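PDB 3DWO: probable outer membrane protein from Pseudomonas aeruginosa, which is a FadL-type beta-barrel channel that probably carries long-chain fatty acids or other hydrophobic compounds across the outer membrane. Local coordinates for residues G19-L22 / P27-A30; M37-K42 / V219-D224. All coordinates share one frame; numbering follows the deposited sequence.

Interaction 1: residues G19-L22 / P27-A30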
ATOM      1  N   GLY A  19     -14.703  14.475   1.021  1.00 31.86           N
ATOM      2  CA  GLY A  19     -14.756  15.486   2.060  1.00 31.69           C
ATOM      3  C   GLY A  19     -13.680  15.285   3.108  1.00 31.84           C
ATOM      4  O   GLY A  19     -13.536  16.096   4.025  1.00 30.42           O
ATOM      5  N   GLY A  20     -12.918  14.205   2.977  1.00 30.78           N
ATOM      6  CA  GLY A  20     -11.861  13.943   3.932  1.00 30.40           C
ATOM      7  C   GLY A  20     -12.405  13.860   5.343  1.00 32.83           C
ATOM      8  O   GLY A  20     -13.374  13.141   5.604  1.00 32.17           O
ATOM      9  N   SER A  21     -11.790  14.604   6.258  1.00 33.01           N
ATOM     10  CA  SER A  21     -12.225  14.595   7.646  1.00 36.85           C
ATOM     11  C   SER A  21     -12.872  15.920   8.053  1.00 37.37           C
ATOM     12  O   SER A  21     -12.888  16.269   9.237  1.00 37.81           O
ATOM     13  CB  SER A  21     -11.031  14.292   8.557  1.00 38.14           C
ATOM     14  OG  SER A  21      -9.978  15.214   8.331  1.00 41.34           O
ATOM     15  N   LEU A  22     -13.422  16.640   7.076  1.00 36.76           N
ATOM     16  CA  LEU A  22     -14.048  17.929   7.343  1.00 36.46           C
ATOM     17  C   LEU A  22     -15.512  17.890   7.782  1.00 37.11           C
ATOM     18  O   LEU A  22     -16.083  18.930   8.111  1.00 38.25           O
ATOM     19  CB  LEU A  22     -13.893  18.850   6.128  1.00 36.98           C
ATOM     20  CG  LEU A  22     -12.452  19.270   5.810  1.00 37.54           C
ATOM     21  CD1 LEU A  22     -12.434  20.278   4.675  1.00 36.86           C
ATOM     22  CD2 LEU A  22     -11.808  19.870   7.050  1.00 37.98           C
ATOM     23  N   PRO A  27     -13.446  12.580  14.333  1.00 33.77           N
ATOM     24  CA  PRO A  27     -12.167  12.316  15.001  1.00 32.92           C
ATOM     25  C   PRO A  27     -11.004  11.912  14.093  1.00 32.24           C
ATOM     26  O   PRO A  27      -9.845  12.013  14.498  1.00 31.43           O
ATOM     27  CB  PRO A  27     -12.529  11.236  16.017  1.00 32.85           C
ATOM     28  CG  PRO A  27     -13.648  10.507  15.355  1.00 33.03           C
ATOM     29  CD  PRO A  27     -14.478  11.638  14.801  1.00 33.68           C
ATOM     30  N   SER A  28     -11.301  11.467  12.873  1.00 30.13           N
ATOM     31  CA  SER A  28     -10.239  11.073  11.945  1.00 30.13           C
ATOM     32  C   SER A  28      -9.372  12.280  11.600  1.00 29.13           C
ATOM     33  O   SER A  28      -8.301  12.141  11.006  1.00 27.15           O
ATOM     34  CB  SER A  28     -10.827  10.492  10.658  1.00 30.77           C
ATOM     35  OG  SER A  28     -11.541  11.479   9.937  1.00 33.81           O
ATOM     36  N   ALA A  29      -9.843  13.467  11.970  1.00 27.95           N
ATOM     37  CA  ALA A  29      -9.102  14.693  11.705  1.00 29.90           C
ATOM     38  C   ALA A  29      -7.776  14.708  12.466  1.00 29.34           C
ATOM     39  O   ALA A  29      -6.840  15.401  12.084  1.00 29.07           O
ATOM     40  CB  ALA A  29      -9.943  15.909  12.102  1.00 31.11           C
ATOM     41  N   ALA A  30      -7.704  13.943  13.550  1.00 31.02           N
ATOM     42  CA  ALA A  30      -6.490  13.879  14.356  1.00 30.99           C
ATOM     43  C   ALA A  30      -5.267  13.552  13.491  1.00 31.73           C
ATOM     44  O   ALA A  30      -4.138  13.912  13.835  1.00 33.70           O
ATOM     45  CB  ALA A  30      -6.652  12.843  15.457  1.00 29.79           C
TER

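Interaction 2: residues M37-K42 / V219-D224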
ATOM      1  N   MET A  37      -9.521  19.851  13.676  1.00 36.61           N
ATOM      2  CA  MET A  37      -9.721  19.488  15.069  1.00 37.59           C
ATOM      3  C   MET A  37     -10.153  20.719  15.885  1.00 38.51           C
ATOM      4  O   MET A  37     -10.815  20.602  16.919  1.00 38.34           O
ATOM      5  CB  MET A  37      -8.404  18.926  15.599  1.00 36.98           C
ATOM      6  CG  MET A  37      -8.523  17.787  16.569  1.00 38.00           C
ATOM      7  SD  MET A  37      -6.977  16.857  16.635  1.00 32.89           S
ATOM      8  CE  MET A  37      -5.764  18.158  16.813  1.00 33.27           C
ATOM      9  N   ALA A  38      -9.777  21.898  15.402  1.00 39.10           N
ATOM     10  CA  ALA A  38     -10.096  23.148  16.079  1.00 40.33           C
ATOM     11  C   ALA A  38     -11.592  23.457  16.086  1.00 41.16           C
ATOM     12  O   ALA A  38     -12.034  24.388  16.754  1.00 39.57           O
ATOM     13  CB  ALA A  38      -9.330  24.294  15.425  1.00 39.15           C
ATOM     14  N   PHE A  39     -12.371  22.673  15.351  1.00 42.33           N
ATOM     15  CA  PHE A  39     -13.805  22.896  15.284  1.00 43.31           C
ATOM     16  C   PHE A  39     -14.611  21.761  15.889  1.00 44.39           C
ATOM     17  O   PHE A  39     -15.828  21.700  15.733  1.00 44.60           O
ATOM     18  CB  PHE A  39     -14.205  23.150  13.832  1.00 42.98           C
ATOM     19  CG  PHE A  39     -13.595  24.395  13.266  1.00 44.10           C
ATOM     20  CD1 PHE A  39     -14.082  25.649  13.627  1.00 45.15           C
ATOM     21  CD2 PHE A  39     -12.486  24.324  12.431  1.00 44.29           C
ATOM     22  CE1 PHE A  39     -13.468  26.818  13.166  1.00 45.32           C
ATOM     23  CE2 PHE A  39     -11.865  25.483  11.965  1.00 44.37           C
ATOM     24  CZ  PHE A  39     -12.357  26.733  12.334  1.00 45.08           C
ATOM     25  N   ILE A  40     -13.921  20.861  16.580  1.00 46.44           N
ATOM     26  CA  ILE A  40     -14.574  19.743  17.250  1.00 47.84           C
ATOM     27  C   ILE A  40     -14.769  20.218  18.680  1.00 50.26           C
ATOM     28  O   ILE A  40     -13.809  20.371  19.434  1.00 50.87           O
ATOM     29  CB  ILE A  40     -13.697  18.470  17.206  1.00 45.78           C
ATOM     30  CG1 ILE A  40     -13.673  17.925  15.774  1.00 44.92           C
ATOM     31  CG2 ILE A  40     -14.231  17.425  18.173  1.00 44.22           C
ATOM     32  CD1 ILE A  40     -12.821  16.695  15.585  1.00 43.45           C
ATOM     33  N   ASP A  41     -16.025  20.457  19.039  1.00 52.95           N
ATOM     34  CA  ASP A  41     -16.386  20.979  20.352  1.00 55.33           C
ATOM     35  C   ASP A  41     -16.338  20.060  21.571  1.00 55.14           C
ATOM     36  O   ASP A  41     -16.652  20.500  22.675  1.00 56.26           O
ATOM     37  CB  ASP A  41     -17.769  21.633  20.258  1.00 58.35           C
ATOM     38  CG  ASP A  41     -18.764  20.792  19.468  1.00 61.15           C
ATOM     39  OD1 ASP A  41     -19.808  21.343  19.058  1.00 62.80           O
ATOM     40  OD2 ASP A  41     -18.507  19.585  19.261  1.00 62.62           O
ATOM     41  N   LYS A  42     -15.942  18.804  21.401  1.00 54.65           N
ATOM     42  CA  LYS A  42     -15.881  17.902  22.550  1.00 53.78           C
ATOM     43  C   LYS A  42     -14.938  16.717  22.401  1.00 52.01           C
ATOM     44  O   LYS A  42     -14.360  16.496  21.338  1.00 51.07           O
ATOM     45  CB  LYS A  42     -17.284  17.392  22.892  1.00 55.70           C
ATOM     46  CG  LYS A  42     -18.206  17.249  21.694  1.00 58.10           C
ATOM     47  CD  LYS A  42     -17.613  16.363  20.615  1.00 59.72           C
ATOM     48  CE  LYS A  42     -18.471  16.404  19.359  1.00 61.51           C
ATOM     49  NZ  LYS A  42     -19.891  16.059  19.650  1.00 62.70           N
ATOM     50  N   VAL A 219      -7.571  24.794   7.753  1.00 38.24           N
ATOM     51  CA  VAL A 219      -8.998  24.746   7.469  1.00 40.22           C
ATOM     52  C   VAL A 219      -9.533  26.167   7.389  1.00 43.36           C
ATOM     53  O   VAL A 219      -9.145  27.035   8.175  1.00 43.59           O
ATOM     54  CB  VAL A 219      -9.772  23.978   8.560  1.00 39.24           C
ATOM     55  CG1 VAL A 219     -11.267  24.188   8.384  1.00 37.07           C
ATOM     56  CG2 VAL A 219      -9.442  22.498   8.481  1.00 39.38           C
ATOM     57  N   TRP A 220     -10.422  26.393   6.428  1.00 45.66           N
ATOM     58  CA  TRP A 220     -11.024  27.698   6.215  1.00 47.87           C
ATOM     59  C   TRP A 220     -12.530  27.552   6.023  1.00 49.30           C
ATOM     60  O   TRP A 220     -12.980  26.892   5.085  1.00 49.03           O
ATOM     61  CB  TRP A 220     -10.389  28.355   4.987  1.00 48.54           C
ATOM     62  CG  TRP A 220     -10.947  29.698   4.632  1.00 51.06           C
ATOM     63  CD1 TRP A 220     -11.240  30.720   5.491  1.00 50.78           C
ATOM     64  CD2 TRP A 220     -11.209  30.196   3.313  1.00 51.48           C
ATOM     65  NE1 TRP A 220     -11.663  31.823   4.788  1.00 51.19           N
ATOM     66  CE2 TRP A 220     -11.653  31.530   3.450  1.00 51.55           C
ATOM     67  CE3 TRP A 220     -11.108  29.646   2.028  1.00 51.40           C
ATOM     68  CZ2 TRP A 220     -11.997  32.325   2.348  1.00 52.06           C
ATOM     69  CZ3 TRP A 220     -11.450  30.438   0.930  1.00 52.03           C
ATOM     70  CH2 TRP A 220     -11.889  31.763   1.101  1.00 52.49           C
ATOM     71  N   LYS A 221     -13.301  28.151   6.927  1.00 51.24           N
ATOM     72  CA  LYS A 221     -14.761  28.102   6.850  1.00 53.85           C
ATOM     73  C   LYS A 221     -15.265  29.478   6.424  1.00 55.02           C
ATOM     74  O   LYS A 221     -15.553  30.333   7.261  1.00 55.50           O
ATOM     75  CB  LYS A 221     -15.361  27.726   8.206  1.00 53.21           C
ATOM     76  CG  LYS A 221     -14.813  26.436   8.784  1.00 54.66           C
ATOM     77  CD  LYS A 221     -15.605  25.978  10.002  1.00 55.19           C
ATOM     78  CE  LYS A 221     -16.912  25.298   9.606  1.00 57.03           C
ATOM     79  NZ  LYS A 221     -17.825  26.185   8.822  1.00 58.08           N
ATOM     80  N   PRO A 222     -15.374  29.707   5.110  1.00 56.16           N
ATOM     81  CA  PRO A 222     -15.837  30.986   4.573  1.00 58.13           C
ATOM     82  C   PRO A 222     -17.270  31.380   4.900  1.00 60.40           C
ATOM     83  O   PRO A 222     -17.519  32.512   5.315  1.00 61.67           O
ATOM     84  CB  PRO A 222     -15.639  30.823   3.065  1.00 57.53           C
ATOM     85  CG  PRO A 222     -14.538  29.829   2.966  1.00 57.08           C
ATOM     86  CD  PRO A 222     -14.919  28.830   4.021  1.00 56.36           C
ATOM     87  N   THR A 223     -18.209  30.454   4.736  1.00 62.00           N
ATOM     88  CA  THR A 223     -19.612  30.787   4.957  1.00 63.97           C
ATOM     89  C   THR A 223     -20.439  29.940   5.922  1.00 65.11           C
ATOM     90  O   THR A 223     -21.650  29.816   5.738  1.00 66.16           O
ATOM     91  CB  THR A 223     -20.360  30.799   3.613  1.00 64.46           C
ATOM     92  OG1 THR A 223     -20.380  29.472   3.068  1.00 65.52           O
ATOM     93  CG2 THR A 223     -19.663  31.725   2.626  1.00 63.92           C
ATOM     94  N   ASP A 224     -19.817  29.368   6.948  1.00 65.77           N
ATOM     95  CA  ASP A 224     -20.562  28.545   7.905  1.00 65.68           C
ATOM     96  C   ASP A 224     -21.220  27.345   7.209  1.00 64.54           C
ATOM     97  O   ASP A 224     -21.591  26.365   7.853  1.00 64.12           O
ATOM     98  CB  ASP A 224     -21.642  29.381   8.606  1.00 67.95           C
ATOM     99  CG  ASP A 224     -21.063  30.514   9.446  1.00 70.72           C
ATOM    100  OD1 ASP A 224     -20.381  31.394   8.878  1.00 72.12           O
ATOM    101  OD2 ASP A 224     -21.293  30.525  10.677  1.00 71.37           O
TER

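Interaction 1: residues G19-L22 / P27-A30
A type II' beta turn, Gly19 to Leu22, presents Ser21 to Ser28 and Ala29, where the chain leads into the short helix 29-32, within the N-terminal plug that FadL-type channels carry inside the barrel. The turn is closed by the bond from Leu22 N to Gly19 O, 3.1 Å, and the positive phi of Gly20, 57°, is the conformation that a type II' turn needs just before Ser21. Ser21 sends its CB toward Ser28 and Ala29. This CB lies against Ser28 OG at 3.2 Å, a carbon-to-oxygen contact. One bond further out, Ser21 OG lies 3.5 Å from Ala29 CA and 3.8 Å from Ala29 CB, so the hydroxyl oxygen settles against the backbone and methyl of Ala29 by packing alone. Ser28 OG sits between its own backbone N and carbonyl carbon (chi1 66°), facing the turn, and its hydrogen bond is made with Asp26 OD2. That bond ties the serine to the connection between the two segments and gives its buried hydroxyl a polar partner. All three touching residues are buried. Around them, Ser21 also rests on Asn33, Pro27 packs on Phe101 and Val103 of strand 93-105 and on Ile44 and Gln46 of strand 44-63, while Leu22 reaches Asp291 and Val293 of strand 287-295.

Interaction 2: residues M37-K42 / V219-D224
Phe39, in the connection between helix 29-32 and strand 44-63, meets Val219 and Lys221 at the end of strand 201-220. The side chain leaves the backbone toward that strand end, and from CB it runs with CG anti to the carbonyl carbon (chi1 -64°), which lays one ring face under Lys221 CD and brings CE2 up to Val219. CG, at the root of the ring, lies 4.1 Å from Lys221 CD. On the next two atoms the same methylene comes slightly nearer: CD1 and CE1 of Phe39 are each 3.9 Å from Lys221 CD. At the tip, Phe39 CZ is again 4.1 Å from that carbon. Such even spacing means that the methylene sits over the middle of one ring face, and the CH-pi geometry agrees: Lys221 CD is 3.9 Å from the centroid of the Phe39 ring and 9° off its normal. On the other branch, Phe39 CE2 makes an apolar contact of 3.9 Å with Val219 CG1, which approaches obliquely. Bends at the last two torsions of Lys221 carry CE and NZ away from the ring, so the aliphatic part of the lysine, rather than its ammonium group, does the packing. The contact is therefore apolar, one methylene and one methyl against the ring.

The bond from Ile40 N to Met37 O helps shape the loop that carries the ring. Around the contact, neighbouring wall strands join in: Phe39 and Val219 also touch Ser159 of strand 158-177, Ala38 packs on Ser151 and Lys153 of strand 138-153, and Val219 and Lys221 lean on Thr227 of strand 226-248.

In the fold
Interaction 1 comes first along the chain and lies wholly within the N-terminal plug; interaction 2 follows, joining the end of that plug, just before strand 44-63, to the barrel wall some 180 residues later. Their centres are about 11 Å apart, on the same side of the chain's centre, and they touch directly. Ala30 CA packs on Met37 SD at 3.8 Å, and Leu22 CD2 meets Val219 CG2 at 3.8 Å, so the Gly19-Leu22 turn reaches the same strand end as Phe39. Interaction 1 packs the plug on itself, while interaction 2 packs its last loop on the wall; both lie near one end of the barrel.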